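Local coordinates for protein DUTPase (Staphylococcus phage 11, PDB 4GV8) that hydrolyses dUTP to dUMP and pyrophosphate as a trimeric jelly-roll dUTPase of a staphylococcal phage, and probably also has a second, moonlighting role, at residues B[9-14]-B[46-51]; B[106-111]-B[121-126]. One frame throughout, in Å; residues are numbered along the deposited sequence.

Contact 1. Residues B[9-14]-B[46-51]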
loop_
_atom_site.group_PDB
_atom_site.type_symbol
_atom_site.label_atom_id
_atom_site.label_comp_id
_atom_site.label_asym_id
_atom_site.label_seq_id
_atom_site.Cartn_x
_atom_site.Cartn_y
_atom_site.Cartn_z
ATOM N N LEU B 9 -1.314 26.856 -1.572
ATOM C CA LEU B 9 -1.111 26.740 -0.152
ATOM C C LEU B 9 -2.368 27.304 0.515
ATOM O O LEU B 9 -2.830 28.387 0.150
ATOM C CB LEU B 9 0.187 27.450 0.261
ATOM C CG LEU B 9 1.495 27.011 -0.429
ATOM C CD1 LEU B 9 2.683 27.696 0.240
ATOM C CD2 LEU B 9 1.705 25.484 -0.399
ATOM N N LEU B 10 -2.963 26.559 1.443
ATOM C CA LEU B 10 -4.316 26.925 1.984
ATOM C C LEU B 10 -4.254 27.565 3.358
ATOM O O LEU B 10 -5.260 28.063 3.883
ATOM C CB LEU B 10 -5.291 25.733 1.983
ATOM C CG LEU B 10 -5.387 24.962 0.618
ATOM C CD1 LEU B 10 -6.061 23.576 0.781
ATOM C CD2 LEU B 10 -6.049 25.805 -0.479
ATOM N N SER B 11 -3.072 27.578 3.948
ATOM C CA SER B 11 -2.869 28.327 5.173
ATOM C C SER B 11 -1.420 28.748 5.322
ATOM O O SER B 11 -0.556 28.417 4.484
ATOM C CB SER B 11 -3.329 27.521 6.406
ATOM O OG SER B 11 -2.414 26.486 6.713
ATOM N N GLU B 12 -1.206 29.491 6.410
ATOM C CA GLU B 12 0.110 29.892 6.879
ATOM C C GLU B 12 0.955 28.689 7.353
ATOM O O GLU B 12 2.174 28.797 7.382
ATOM C CB GLU B 12 -0.006 30.953 8.009
ATOM C CG GLU B 12 -0.668 30.483 9.320
ATOM C CD GLU B 12 -0.688 31.552 10.437
ATOM O OE1 GLU B 12 -0.302 32.739 10.237
ATOM O OE2 GLU B 12 -1.115 31.189 11.552
ATOM N N ASN B 13 0.285 27.589 7.734
ATOM C CA ASN B 13 0.934 26.330 8.202
ATOM C C ASN B 13 1.408 25.405 7.045
ATOM O O ASN B 13 2.102 24.406 7.278
ATOM C CB ASN B 13 -0.034 25.583 9.127
ATOM C CG ASN B 13 -0.381 26.388 10.405
ATOM O OD1 ASN B 13 0.447 27.134 10.917
ATOM N ND2 ASN B 13 -1.609 26.239 10.901
ATOM N N ALA B 14 1.034 25.763 5.812
ATOM C CA ALA B 14 1.335 24.968 4.600
ATOM C C ALA B 14 2.734 25.242 4.063
ATOM O O ALA B 14 3.361 26.249 4.342
ATOM C CB ALA B 14 0.302 25.206 3.514
ATOM N N LYS B 46 -3.672 16.870 7.898
ATOM C CA LYS B 46 -3.831 17.896 6.866
ATOM C C LYS B 46 -2.481 18.416 6.444
ATOM O O LYS B 46 -1.621 18.670 7.279
ATOM C CB LYS B 46 -4.714 19.039 7.365
ATOM C CG LYS B 46 -6.104 18.563 7.748
ATOM N N THR B 47 -2.342 18.624 5.131
ATOM C CA THR B 47 -1.156 19.222 4.505
ATOM C C THR B 47 -1.330 20.742 4.307
ATOM O O THR B 47 -0.337 21.499 4.098
ATOM C CB THR B 47 -0.951 18.575 3.094
ATOM O OG1 THR B 47 -2.108 18.824 2.256
ATOM C CG2 THR B 47 -0.805 17.086 3.244
ATOM N N ASP B 48 -2.596 21.159 4.339
ATOM C CA ASP B 48 -3.036 22.486 3.859
ATOM C C ASP B 48 -2.474 22.835 2.455
ATOM O O ASP B 48 -2.084 23.970 2.140
ATOM C CB ASP B 48 -2.741 23.582 4.924
ATOM C CG ASP B 48 -3.634 23.469 6.139
ATOM O OD1 ASP B 48 -4.615 22.677 6.148
ATOM O OD2 ASP B 48 -3.404 24.204 7.095
ATOM N N VAL B 49 -2.485 21.846 1.585
ATOM C CA VAL B 49 -2.014 22.030 0.207
ATOM C C VAL B 49 -3.093 21.457 -0.724
ATOM O O VAL B 49 -3.601 20.366 -0.467
ATOM C CB VAL B 49 -0.623 21.372 0.001
ATOM C CG1 VAL B 49 -0.238 21.308 -1.472
ATOM C CG2 VAL B 49 0.434 22.101 0.828
ATOM N N ALA B 50 -3.484 22.222 -1.750
ATOM C CA ALA B 50 -4.243 21.689 -2.899
ATOM C C ALA B 50 -3.333 21.691 -4.164
ATOM O O ALA B 50 -2.443 22.527 -4.331
ATOM C CB ALA B 50 -5.538 22.468 -3.141
ATOM N N VAL B 51 -3.527 20.693 -5.023
ATOM C CA VAL B 51 -2.838 20.646 -6.314
ATOM C C VAL B 51 -3.942 20.531 -7.379
ATOM O O VAL B 51 -5.090 20.210 -7.046
ATOM C CB VAL B 51 -1.809 19.471 -6.377
ATOM C CG1 VAL B 51 -0.686 19.653 -5.334
ATOM C CG2 VAL B 51 -2.524 18.124 -6.210
HETATM O O HOH W 1 -3.305 23.711 9.740
#
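D48 meets segment 9-14 with both its backbone and its side chain. Its carbonyl takes the amide hydrogen of L10, with L10 N 2.8 Å from D48 O; the donor sits above the carbonyl plane, 35° out of it. The carboxylate turns to S11 instead, with CG anti to the carbonyl carbon of D48 (chi1 -70°). S11 OG donates to D48 OD2 over a short 2.5 Å, reaching the oxygen on its anti side and somewhat out of the carboxylate plane. The same hydroxyl accepts from N13 N, an ST turn that sets its direction at the start of the type I turn 11-14. A water donates to D48 OD2 at 2.7 Å and accepts from N13 ND2, so the turn holds that oxygen once directly and once through the water. The other oxygen, OD1, is taken by N87 ND2.

L10 lies alongside the backbone beyond D48: its CB and CG pass over the D48 carbonyl, and CD1 rests 4.1 Å from A50 CB. V49 and L9 form an antiparallel non-hydrogen-bonded pair whose side chains run side by side, L9 CD2 to V49 CG2 being 3.8 Å. The CB of A14 packs against the same CG2 branch at 4.1 Å.

N87 and its neighbour L88, whose carbonyl is hydrogen-bonded to T47 OG1, both line a nucleotide pocket, which puts D48 and T47 in its second shell. Here the end of strand 4-9 and the turn after it close onto the start of strand 49-52, a two-stranded antiparallel pairing in the dUTPase jelly roll, on a side where a second subunit packs.

Contact 2. Residues B[106-111]-B[121-126]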
loop_
_atom_site.group_PDB
_atom_site.type_symbol
_atom_site.label_atom_id
_atom_site.label_comp_id
_atom_site.label_asym_id
_atom_site.label_seq_id
_atom_site.Cartn_x
_atom_site.Cartn_y
_atom_site.Cartn_z
ATOM N N GLY B 106 8.710 10.880 27.427
ATOM C CA GLY B 106 8.964 11.197 26.033
ATOM C C GLY B 106 7.923 10.652 25.058
ATOM O O GLY B 106 7.131 9.784 25.406
ATOM N N VAL B 107 7.935 11.204 23.845
ATOM C CA VAL B 107 7.152 10.748 22.691
ATOM C C VAL B 107 8.120 10.519 21.526
ATOM O O VAL B 107 9.173 11.144 21.439
ATOM C CB VAL B 107 6.099 11.790 22.178
ATOM C CG1 VAL B 107 4.901 11.867 23.094
ATOM C CG2 VAL B 107 6.714 13.182 21.985
ATOM N N PHE B 108 7.722 9.647 20.616
ATOM C CA PHE B 108 8.450 9.434 19.384
ATOM C C PHE B 108 8.019 10.448 18.347
ATOM O O PHE B 108 6.837 10.878 18.284
ATOM C CB PHE B 108 8.223 8.035 18.877
ATOM C CG PHE B 108 8.854 6.966 19.748
ATOM C CD1 PHE B 108 8.066 6.101 20.497
ATOM C CD2 PHE B 108 10.220 6.833 19.803
ATOM C CE1 PHE B 108 8.663 5.126 21.287
ATOM C CE2 PHE B 108 10.822 5.835 20.563
ATOM C CZ PHE B 108 10.036 4.991 21.316
ATOM N N ASP B 109 9.009 10.837 17.554
ATOM C CA ASP B 109 8.783 11.570 16.333
ATOM C C ASP B 109 8.970 10.656 15.098
ATOM O O ASP B 109 9.238 9.424 15.218
ATOM C CB ASP B 109 9.680 12.820 16.285
ATOM C CG ASP B 109 11.180 12.506 16.269
ATOM O OD1 ASP B 109 11.646 11.449 15.731
ATOM O OD2 ASP B 109 11.880 13.387 16.788
ATOM N N ILE B 110 8.788 11.272 13.925
ATOM C CA ILE B 110 8.785 10.556 12.646
ATOM C C ILE B 110 10.201 10.093 12.210
ATOM O O ILE B 110 10.302 9.328 11.290
ATOM C CB ILE B 110 8.088 11.371 11.496
ATOM C CG1 ILE B 110 8.897 12.643 11.130
ATOM C CG2 ILE B 110 6.651 11.668 11.862
ATOM C CD1 ILE B 110 8.720 13.181 9.709
ATOM N N LYS B 111 11.272 10.550 12.870
ATOM C CA LYS B 111 12.650 10.000 12.697
ATOM C C LYS B 111 12.906 8.753 13.600
ATOM O O LYS B 111 14.009 8.149 13.595
ATOM C CB LYS B 111 13.699 11.119 12.976
ATOM N N ARG B 121 3.059 10.049 28.619
ATOM C CA ARG B 121 2.173 9.412 27.650
ATOM C C ARG B 121 2.527 7.948 27.494
ATOM O O ARG B 121 3.653 7.538 27.763
ATOM C CB ARG B 121 2.269 10.074 26.262
ATOM C CG ARG B 121 1.773 11.483 26.239
ATOM C CD ARG B 121 1.391 11.956 24.863
ATOM N NE ARG B 121 0.843 13.311 24.918
ATOM C CZ ARG B 121 -0.410 13.628 25.244
ATOM N NH1 ARG B 121 -1.326 12.694 25.555
ATOM N NH2 ARG B 121 -0.747 14.923 25.271
ATOM N N GLN B 122 1.523 7.172 27.080
ATOM C CA GLN B 122 1.680 5.758 26.827
ATOM C C GLN B 122 2.822 5.493 25.797
ATOM O O GLN B 122 2.888 6.123 24.727
ATOM C CB GLN B 122 0.380 5.171 26.268
ATOM C CG GLN B 122 -0.810 5.158 27.207
ATOM C CD GLN B 122 -2.028 4.465 26.614
ATOM O OE1 GLN B 122 -1.920 3.685 25.647
ATOM N NE2 GLN B 122 -3.194 4.713 27.219
ATOM N N TYR B 123 3.656 4.501 26.116
ATOM C CA TYR B 123 4.829 4.160 25.334
ATOM C C TYR B 123 4.345 3.681 23.949
ATOM O O TYR B 123 3.385 2.908 23.862
ATOM C CB TYR B 123 5.702 3.065 26.087
ATOM C CG TYR B 123 7.054 2.796 25.397
ATOM C CD1 TYR B 123 8.148 3.650 25.596
ATOM C CD2 TYR B 123 7.213 1.761 24.481
ATOM C CE1 TYR B 123 9.374 3.449 24.942
ATOM C CE2 TYR B 123 8.437 1.543 23.813
ATOM C CZ TYR B 123 9.520 2.387 24.054
ATOM O OH TYR B 123 10.738 2.184 23.420
ATOM N N GLY B 124 4.970 4.177 22.872
ATOM C CA GLY B 124 4.541 3.848 21.493
ATOM C C GLY B 124 3.722 4.968 20.825
ATOM O O GLY B 124 3.335 4.882 19.638
ATOM N N THR B 125 3.452 6.018 21.605
ATOM C CA THR B 125 2.801 7.232 21.126
ATOM C C THR B 125 3.816 8.045 20.313
ATOM O O THR B 125 4.999 8.150 20.702
ATOM C CB THR B 125 2.272 8.092 22.333
ATOM O OG1 THR B 125 1.220 7.396 22.992
ATOM C CG2 THR B 125 1.771 9.451 21.846
ATOM N N TYR B 126 3.352 8.592 19.184
ATOM C CA TYR B 126 4.112 9.521 18.310
ATOM C C TYR B 126 3.524 10.925 18.388
ATOM O O TYR B 126 2.300 11.097 18.549
ATOM C CB TYR B 126 4.068 9.071 16.831
ATOM C CG TYR B 126 4.937 7.857 16.603
ATOM C CD1 TYR B 126 6.239 7.995 16.132
ATOM C CD2 TYR B 126 4.482 6.632 16.908
ATOM C CE1 TYR B 126 7.051 6.917 15.938
ATOM C CE2 TYR B 126 5.277 5.517 16.764
ATOM C CZ TYR B 126 6.570 5.661 16.289
ATOM O OH TYR B 126 7.343 4.557 16.103
#
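F108 lies between two tyrosines of segment 121-126, and the three form an aromatic cluster. Toward Y123 it offers the edge of its ring: an offset edge-to-face pair with centroids 5.5 Å apart and planes at 78°, in which F108 CE1 and CZ come in over the rim of one Y123 face. Y123 CG is anti to its own backbone N (chi1 -172°), which brings the phenol round to that edge, with Y123 OH 3.6 Å from F108 CZ. Y126 is met differently. The methylene of F108, not its ring, sits over a Y126 face, CB being 3.7 Å from the ring centroid in a CH-pi contact, while the two rings stand oblique to each other. D109 O comes up at the edge of the same Y126 ring, 3.4 Å from CE1.

Beneath the rings the two backbones meet. F108 N donates to T125 O at 3.1 Å, nearly straight and in the carbonyl plane, and Y126 CA approaches F108 O in a CA-H...O contact. This is a single bridge, where strand 106-108, paired on its own account with strand 114-117, meets the start of strand 126-128, just after the turn that follows strand 120-122; the region probably belongs to the species-specific insert of this dUTPase. Beside the bridge, V107 CG1 packs 3.9 Å from R121 CD along the extended arginine, and against T125 CG2.

T125 closes the type II turn 122-125. Q122 O accepts from both T125 N and T125 OG1, the latter at 2.7 Å, and G124 takes the positive phi that the turn requires. Farther out, R121 NH2 makes a salt bridge with D118, N94 ND2 donates to G124 O, and Y126 OH is hydrogen-bonded to the backbone N of H72.

Overall arrangement
The two contacts follow one another along the chain: contact 1 closes at residue 51, well before contact 2 opens at 106. Their centres are 25 Å apart and their nearest atoms about 12 Å, and they share no sheet. Contact 1 joins the N-terminal strand 4-9 to strand 49-52, and L9 and A50 also pack on Q149 and F153 of a second subunit. Contact 2 is built from short strands farther from the chain centre, touched by no other subunit. Strand 73-80 of the seven-stranded sheet meets contact 2 through L73. Contact 1 takes over from that sheet directly, where strand 42-46 ends at K46. Contact 1 thus lies beside a nucleotide site and a subunit interface, while contact 2 shapes a separate outlying region.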